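Long-range contacts in putative ABC transporter amino acid-binding protein (Sinorhizobium meliloti, PDB 2Q88), which binds the compatible solute ectoine and probably delivers it to an ABC transporter for uptake in osmoprotection: residues D99-A104 / K114-I119; K107-G112 / E190-V195. One frame throughout, in Å; residues are numbered along the deposited sequence.

Contact 1: residues D99-A104 / K114-I119; sequences DAEAFA and KSYKDI
F103 turns one edge of its ring onto a face of Y116, and this T-shaped pair makes the tight half of the contact. The ring planes stand at 89° to each other with centroids 5.2 Å apart, and the meeting is off-centre: F103 CE1 lies 3.6 Å from Y116 CE2. With CG anti to its own carbonyl carbon (chi1 -73°), the phenylalanine is carried off the strand toward the first turn of helix 116-121. Its outer end meets an aliphatic branch at an oblique angle, F103 CZ being 3.6 Å from I119 CD1. A flat, wholly apolar residue suits this buried place, since it can fill the gap between strand and helix without a polar group to satisfy. Tyrosine suits its own place for a mixed reason: the ring packs, while the hydroxyl skirts E101 CB at 3.9 Å and hydrogen-bonds to S171. The buried carboxylate of E101 is bonded to T134.

Toward K114 the fit is looser. F103 CE2 approaches S115 N at 3.9 Å, a van der Waals touch on backbone, and the K114 chain leads away into solvent. Here order comes from within the helix start: S115 OG accepts from D118 N at 3.2 Å, and S115 N returns a weak bond to D118 OD2, completing a capping box. D118 OD2 also takes K114 N through its anti lone pair. A capped helix laid against a sheet by aromatic and aliphatic side chains fits one lobe of the type II periplasmic-binding-protein fold, with the side chain of E101 about 6 Å from the bound ectoine.

Contact 2: residues K107-G112 / E190-V195; sequences KGNPLG and EVLAPV
This is a small surface contact in which the carboxylate of E190, on strand 189-192, takes hold of the loop that follows strand 98-106. Its one hydrogen bond runs from G108 N to E190 OE1, 3.0 Å long and nearly straight at 174°, although the donor comes from above the carboxylate plane. The glutamate reaches that far because CG is anti to the backbone N (chi1 172°) and the chain stays extended beyond it, passing K107 with E190 CB 3.9 Å from K107 CA. The second oxygen, E190 OE2, rests 3.5 Å from N109 CB. Were this glutamate replaced by an alanine, G108 N would probably lose its acceptor and the loop would be freer to shift. K107 sends its chain outward, with NZ 6.9 Å from E190 OE1, too far for a salt bridge, though the opposite charges may attract weakly.

Glycine fits position 108 because at its backbone angles a CB would be jammed against the carbonyl oxygen of K107. N109, at a smaller positive phi, is in a region that asparagine tolerates well. Its amide nitrogen ND2 bonds to the carbonyl of L113 and lies 4.0 Å from L192 CD1, a light touch. From N109 a type I turn, with P110 in a position that favours proline, closes by G112 N to N109 O at 2.9 Å.

Around this site, E190 pairs in antiparallel fashion with L105, K107 bonds through its backbone to N188, and V191 packs on I177 and V181 of helix 174-184.

Following the chain, strand 98-106 is laid down first, and contact 1 closes the short loop between it and helix 116-121. Residues 107-112 lie within that loop, and their partner at 190-195 comes much later, so contact 2 closes a far longer excursion through several helices and strands, and the two contacts cross along the chain. They meet at the sheet: a backbone bond from F103 N to L192 O pairs the strands, V195 N to E101 O continues the link into the loop after strand 189-192, and V195 also packs on the ring of F103. Between them, contact 1 fixes a helix to the sheet and contact 2 holds the intervening loop to the neighbouring strand.

Contact 1: residues D99-A104 / K114-I119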
ATOM      1  N   ASP A  99       1.238   7.371   4.434  1.00 25.34           N
ATOM      2  CA  ASP A  99       1.777   6.768   5.655  1.00 25.47           C
ATOM      3  C   ASP A  99       3.295   6.744   5.688  1.00 25.45           C
ATOM      4  O   ASP A  99       3.960   6.759   4.646  1.00 24.96           O
ATOM      5  CB  ASP A  99       1.248   5.340   5.860  1.00 25.76           C
ATOM      6  CG  ASP A  99       1.100   4.977   7.344  1.00 27.69           C
ATOM      7  OD1 ASP A  99       1.213   5.871   8.212  1.00 31.48           O
ATOM      8  OD2 ASP A  99       0.864   3.829   7.749  1.00 28.95           O
ATOM      9  N   ALA A 100       3.822   6.699   6.907  1.00 25.61           N
ATOM     10  CA  ALA A 100       5.241   6.513   7.154  1.00 25.40           C
ATOM     11  C   ALA A 100       5.517   5.010   7.285  1.00 25.56           C
ATOM     12  O   ALA A 100       4.585   4.208   7.328  1.00 25.46           O
ATOM     13  CB  ALA A 100       5.621   7.238   8.422  1.00 25.60           C
ATOM     14  N   GLU A 101       6.797   4.638   7.364  1.00 25.03           N
ATOM     15  CA  GLU A 101       7.199   3.241   7.498  1.00 24.78           C
ATOM     16  C   GLU A 101       7.519   2.936   8.955  1.00 24.37           C
ATOM     17  O   GLU A 101       7.969   3.818   9.697  1.00 23.74           O
ATOM     18  CB  GLU A 101       8.430   2.927   6.624  1.00 24.84           C
ATOM     19  CG  GLU A 101       8.290   3.270   5.143  1.00 26.01           C
ATOM     20  CD  GLU A 101       7.537   2.196   4.371  1.00 28.07           C
ATOM     21  OE1 GLU A 101       6.699   1.497   4.986  1.00 28.48           O
ATOM     22  OE2 GLU A 101       7.795   2.029   3.162  1.00 29.61           O
ATOM     23  N   ALA A 102       7.284   1.691   9.357  1.00 24.38           N
ATOM     24  CA  ALA A 102       7.546   1.253  10.726  1.00 24.53           C
ATOM     25  C   ALA A 102       8.331  -0.063  10.769  1.00 24.51           C
ATOM     26  O   ALA A 102       8.450  -0.749   9.758  1.00 24.97           O
ATOM     27  CB  ALA A 102       6.241   1.129  11.512  1.00 24.59           C
ATOM     28  N   PHE A 103       8.878  -0.382  11.946  1.00 24.11           N
ATOM     29  CA  PHE A 103       9.495  -1.676  12.237  1.00 23.27           C
ATOM     30  C   PHE A 103       8.745  -2.358  13.368  1.00 24.09           C
ATOM     31  O   PHE A 103       8.380  -1.701  14.354  1.00 24.02           O
ATOM     32  CB  PHE A 103      10.914  -1.501  12.773  1.00 23.49           C
ATOM     33  CG  PHE A 103      11.936  -1.086  11.756  1.00 21.50           C
ATOM     34  CD1 PHE A 103      11.721  -1.227  10.397  1.00 21.25           C
ATOM     35  CD2 PHE A 103      13.173  -0.613  12.194  1.00 21.65           C
ATOM     36  CE1 PHE A 103      12.729  -0.849   9.468  1.00 20.73           C
ATOM     37  CE2 PHE A 103      14.159  -0.249  11.294  1.00 21.78           C
ATOM     38  CZ  PHE A 103      13.932  -0.360   9.929  1.00 22.56           C
ATOM     39  N   ALA A 104       8.562  -3.669  13.233  1.00 23.67           N
ATOM     40  CA  ALA A 104       8.200  -4.543  14.341  1.00 24.23           C
ATOM     41  C   ALA A 104       9.493  -5.252  14.746  1.00 24.56           C
ATOM     42  O   ALA A 104      10.178  -5.833  13.906  1.00 23.37           O
ATOM     43  CB  ALA A 104       7.148  -5.548  13.902  1.00 23.87           C
ATOM     44  N   LYS A 114      17.037   1.209  14.287  1.00 27.17           N
ATOM     45  CA  LYS A 114      16.141   2.376  14.220  1.00 27.18           C
ATOM     46  C   LYS A 114      15.989   2.912  12.784  1.00 26.67           C
ATOM     47  O   LYS A 114      15.095   3.717  12.501  1.00 26.42           O
ATOM     48  CB  LYS A 114      16.656   3.508  15.134  1.00 27.57           C
ATOM     49  CG  LYS A 114      16.841   3.136  16.601  1.00 27.37           C
ATOM     50  CD  LYS A 114      17.560   4.252  17.345  1.00 28.69           C
ATOM     51  CE  LYS A 114      17.941   3.852  18.769  1.00 31.21           C
ATOM     52  NZ  LYS A 114      18.680   4.966  19.466  1.00 33.29           N
ATOM     53  N   SER A 115      16.880   2.481  11.893  1.00 25.73           N
ATOM     54  CA  SER A 115      16.887   2.927  10.506  1.00 25.49           C
ATOM     55  C   SER A 115      17.259   1.754   9.608  1.00 25.12           C
ATOM     56  O   SER A 115      17.755   0.742  10.095  1.00 24.13           O
ATOM     57  CB  SER A 115      17.901   4.069  10.315  1.00 25.11           C
ATOM     58  OG  SER A 115      19.239   3.608  10.438  1.00 24.48           O
ATOM     59  N   TYR A 116      17.031   1.883   8.298  1.00 25.23           N
ATOM     60  CA  TYR A 116      17.415   0.807   7.387  1.00 25.32           C
ATOM     61  C   TYR A 116      18.930   0.670   7.304  1.00 25.49           C
ATOM     62  O   TYR A 116      19.442  -0.418   7.028  1.00 25.88           O
ATOM     63  CB  TYR A 116      16.808   0.996   6.001  1.00 25.36           C
ATOM     64  CG  TYR A 116      15.318   0.781   5.972  1.00 25.00           C
ATOM     65  CD1 TYR A 116      14.444   1.867   5.962  1.00 25.57           C
ATOM     66  CD2 TYR A 116      14.775  -0.507   5.962  1.00 24.51           C
ATOM     67  CE1 TYR A 116      13.054   1.682   5.921  1.00 25.80           C
ATOM     68  CE2 TYR A 116      13.369  -0.707   5.923  1.00 24.97           C
ATOM     69  CZ  TYR A 116      12.519   0.399   5.916  1.00 26.10           C
ATOM     70  OH  TYR A 116      11.130   0.244   5.889  1.00 26.38           O
ATOM     71  N   LYS A 117      19.632   1.773   7.562  1.00 25.76           N
ATOM     72  CA  LYS A 117      21.098   1.774   7.639  1.00 26.35           C
ATOM     73  C   LYS A 117      21.598   0.903   8.785  1.00 25.67           C
ATOM     74  O   LYS A 117      22.583   0.192   8.642  1.00 25.44           O
ATOM     75  CB  LYS A 117      21.617   3.201   7.801  1.00 26.69           C
ATOM     76  CG  LYS A 117      23.118   3.349   7.605  1.00 29.61           C
ATOM     77  CD  LYS A 117      23.514   4.812   7.636  1.00 33.03           C
ATOM     78  CE  LYS A 117      23.642   5.309   9.062  1.00 34.78           C
ATOM     79  NZ  LYS A 117      24.751   4.634   9.781  1.00 37.27           N
ATOM     80  N   ASP A 118      20.904   0.953   9.917  1.00 25.33           N
ATOM     81  CA  ASP A 118      21.272   0.155  11.084  1.00 24.81           C
ATOM     82  C   ASP A 118      21.261  -1.333  10.753  1.00 24.27           C
ATOM     83  O   ASP A 118      22.097  -2.096  11.239  1.00 23.50           O
ATOM     84  CB  ASP A 118      20.317   0.445  12.234  1.00 25.51           C
ATOM     85  CG  ASP A 118      20.586   1.781  12.897  1.00 26.35           C
ATOM     86  OD1 ASP A 118      21.701   2.314  12.737  1.00 30.12           O
ATOM     87  OD2 ASP A 118      19.745   2.376  13.599  1.00 26.96           O
ATOM     88  N   ILE A 119      20.316  -1.731   9.905  1.00 23.61           N
ATOM     89  CA  ILE A 119      20.201  -3.114   9.467  1.00 23.82           C
ATOM     90  C   ILE A 119      21.333  -3.463   8.521  1.00 23.93           C
ATOM     91  O   ILE A 119      21.906  -4.549   8.616  1.00 24.08           O
ATOM     92  CB  ILE A 119      18.840  -3.367   8.775  1.00 23.33           C
ATOM     93  CG1 ILE A 119      17.676  -2.980   9.702  1.00 23.92           C
ATOM     94  CG2 ILE A 119      18.710  -4.847   8.365  1.00 24.24           C
ATOM     95  CD1 ILE A 119      16.347  -2.886   8.973  1.00 25.51           C
TER

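Contact 2: residues K107-G112 / E190-V195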
ATOM      1  N   LYS A 107      11.238  -7.034  21.761  1.00 29.87           N
ATOM      2  CA  LYS A 107      11.076  -6.118  22.895  1.00 30.70           C
ATOM      3  C   LYS A 107      12.447  -5.687  23.403  1.00 30.87           C
ATOM      4  O   LYS A 107      13.327  -6.522  23.581  1.00 31.42           O
ATOM      5  CB  LYS A 107      10.285  -6.788  24.023  1.00 30.96           C
ATOM      6  CG  LYS A 107       9.884  -5.846  25.159  1.00 32.61           C
ATOM      7  CD  LYS A 107       9.679  -6.613  26.464  1.00 34.82           C
ATOM      8  CE  LYS A 107       9.513  -5.666  27.640  1.00 35.88           C
ATOM      9  NZ  LYS A 107      10.212  -6.172  28.863  1.00 37.12           N
ATOM     10  N   GLY A 108      12.619  -4.385  23.614  1.00 31.06           N
ATOM     11  CA  GLY A 108      13.901  -3.821  24.026  1.00 31.33           C
ATOM     12  C   GLY A 108      14.793  -3.422  22.860  1.00 31.51           C
ATOM     13  O   GLY A 108      15.796  -2.733  23.063  1.00 32.20           O
ATOM     14  N   ASN A 109      14.431  -3.851  21.648  1.00 30.61           N
ATOM     15  CA  ASN A 109      15.225  -3.576  20.440  1.00 30.21           C
ATOM     16  C   ASN A 109      16.717  -3.881  20.683  1.00 30.32           C
ATOM     17  O   ASN A 109      17.559  -2.972  20.690  1.00 30.25           O
ATOM     18  CB  ASN A 109      14.986  -2.134  19.971  1.00 29.63           C
ATOM     19  CG  ASN A 109      15.547  -1.854  18.584  1.00 28.84           C
ATOM     20  OD1 ASN A 109      16.160  -2.714  17.959  1.00 26.80           O
ATOM     21  ND2 ASN A 109      15.329  -0.635  18.097  1.00 28.02           N
ATOM     22  N   PRO A 110      17.034  -5.164  20.899  1.00 30.22           N
ATOM     23  CA  PRO A 110      18.365  -5.585  21.350  1.00 30.24           C
ATOM     24  C   PRO A 110      19.474  -5.270  20.353  1.00 30.15           C
ATOM     25  O   PRO A 110      20.620  -5.093  20.748  1.00 30.25           O
ATOM     26  CB  PRO A 110      18.216  -7.101  21.484  1.00 30.41           C
ATOM     27  CG  PRO A 110      17.112  -7.447  20.565  1.00 29.90           C
ATOM     28  CD  PRO A 110      16.140  -6.319  20.717  1.00 30.05           C
ATOM     29  N   LEU A 111      19.125  -5.197  19.075  1.00 29.84           N
ATOM     30  CA  LEU A 111      20.102  -4.908  18.030  1.00 30.10           C
ATOM     31  C   LEU A 111      20.191  -3.415  17.730  1.00 29.57           C
ATOM     32  O   LEU A 111      20.965  -3.000  16.877  1.00 29.65           O
ATOM     33  CB  LEU A 111      19.763  -5.705  16.770  1.00 29.83           C
ATOM     34  CG  LEU A 111      20.414  -7.078  16.568  1.00 31.23           C
ATOM     35  CD1 LEU A 111      20.594  -7.877  17.849  1.00 32.64           C
ATOM     36  CD2 LEU A 111      19.651  -7.869  15.525  1.00 31.14           C
ATOM     37  N   GLY A 112      19.397  -2.615  18.443  1.00 29.41           N
ATOM     38  CA  GLY A 112      19.398  -1.157  18.291  1.00 28.60           C
ATOM     39  C   GLY A 112      19.129  -0.719  16.866  1.00 28.22           C
ATOM     40  O   GLY A 112      19.817   0.156  16.342  1.00 28.44           O
ATOM     41  N   GLU A 190       7.700  -5.306  19.736  1.00 32.36           N
ATOM     42  CA  GLU A 190       7.779  -3.882  19.991  1.00 31.81           C
ATOM     43  C   GLU A 190       7.758  -3.122  18.668  1.00 31.19           C
ATOM     44  O   GLU A 190       8.332  -3.582  17.689  1.00 30.68           O
ATOM     45  CB  GLU A 190       9.097  -3.642  20.706  1.00 32.27           C
ATOM     46  CG  GLU A 190       9.506  -2.211  20.933  1.00 33.68           C
ATOM     47  CD  GLU A 190      10.662  -2.156  21.895  1.00 36.10           C
ATOM     48  OE1 GLU A 190      10.439  -2.461  23.087  1.00 36.23           O
ATOM     49  OE2 GLU A 190      11.785  -1.842  21.452  1.00 36.93           O
ATOM     50  N   VAL A 191       7.096  -1.964  18.641  1.00 30.56           N
ATOM     51  CA  VAL A 191       6.990  -1.169  17.413  1.00 29.69           C
ATOM     52  C   VAL A 191       7.906   0.047  17.468  1.00 29.86           C
ATOM     53  O   VAL A 191       7.933   0.773  18.465  1.00 29.23           O
ATOM     54  CB  VAL A 191       5.534  -0.698  17.147  1.00 29.73           C
ATOM     55  CG1 VAL A 191       5.444   0.144  15.875  1.00 27.86           C
ATOM     56  CG2 VAL A 191       4.583  -1.886  17.068  1.00 29.37           C
ATOM     57  N   LEU A 192       8.651   0.264  16.388  1.00 29.50           N
ATOM     58  CA  LEU A 192       9.375   1.516  16.206  1.00 29.74           C
ATOM     59  C   LEU A 192       8.788   2.226  14.989  1.00 29.57           C
ATOM     60  O   LEU A 192       8.802   1.687  13.884  1.00 28.47           O
ATOM     61  CB  LEU A 192      10.877   1.262  16.038  1.00 30.47           C
ATOM     62  CG  LEU A 192      11.790   2.489  15.911  1.00 31.26           C
ATOM     63  CD1 LEU A 192      13.036   2.334  16.761  1.00 34.33           C
ATOM     64  CD2 LEU A 192      12.151   2.768  14.455  1.00 32.59           C
ATOM     65  N   ALA A 193       8.248   3.423  15.215  1.00 29.24           N
ATOM     66  CA  ALA A 193       7.610   4.208  14.161  1.00 28.90           C
ATOM     67  C   ALA A 193       7.752   5.714  14.417  1.00 28.86           C
ATOM     68  O   ALA A 193       7.559   6.165  15.550  1.00 29.08           O
ATOM     69  CB  ALA A 193       6.133   3.826  14.039  1.00 28.99           C
ATOM     70  N   PRO A 194       8.084   6.486  13.379  1.00 28.60           N
ATOM     71  CA  PRO A 194       8.447   5.940  12.068  1.00 28.23           C
ATOM     72  C   PRO A 194       9.907   5.525  12.010  1.00 28.04           C
ATOM     73  O   PRO A 194      10.690   5.906  12.884  1.00 27.66           O
ATOM     74  CB  PRO A 194       8.209   7.117  11.128  1.00 28.52           C
ATOM     75  CG  PRO A 194       8.486   8.315  11.955  1.00 28.59           C
ATOM     76  CD  PRO A 194       8.076   7.962  13.373  1.00 28.75           C
ATOM     77  N   VAL A 195      10.265   4.748  10.994  1.00 27.57           N
ATOM     78  CA  VAL A 195      11.659   4.410  10.754  1.00 27.01           C
ATOM     79  C   VAL A 195      12.429   5.696  10.471  1.00 26.81           C
ATOM     80  O   VAL A 195      11.992   6.530   9.681  1.00 26.56           O
ATOM     81  CB  VAL A 195      11.838   3.463   9.557  1.00 26.98           C
ATOM     82  CG1 VAL A 195      13.330   3.168   9.340  1.00 26.18           C
ATOM     83  CG2 VAL A 195      11.073   2.178   9.767  1.00 27.04           C
TER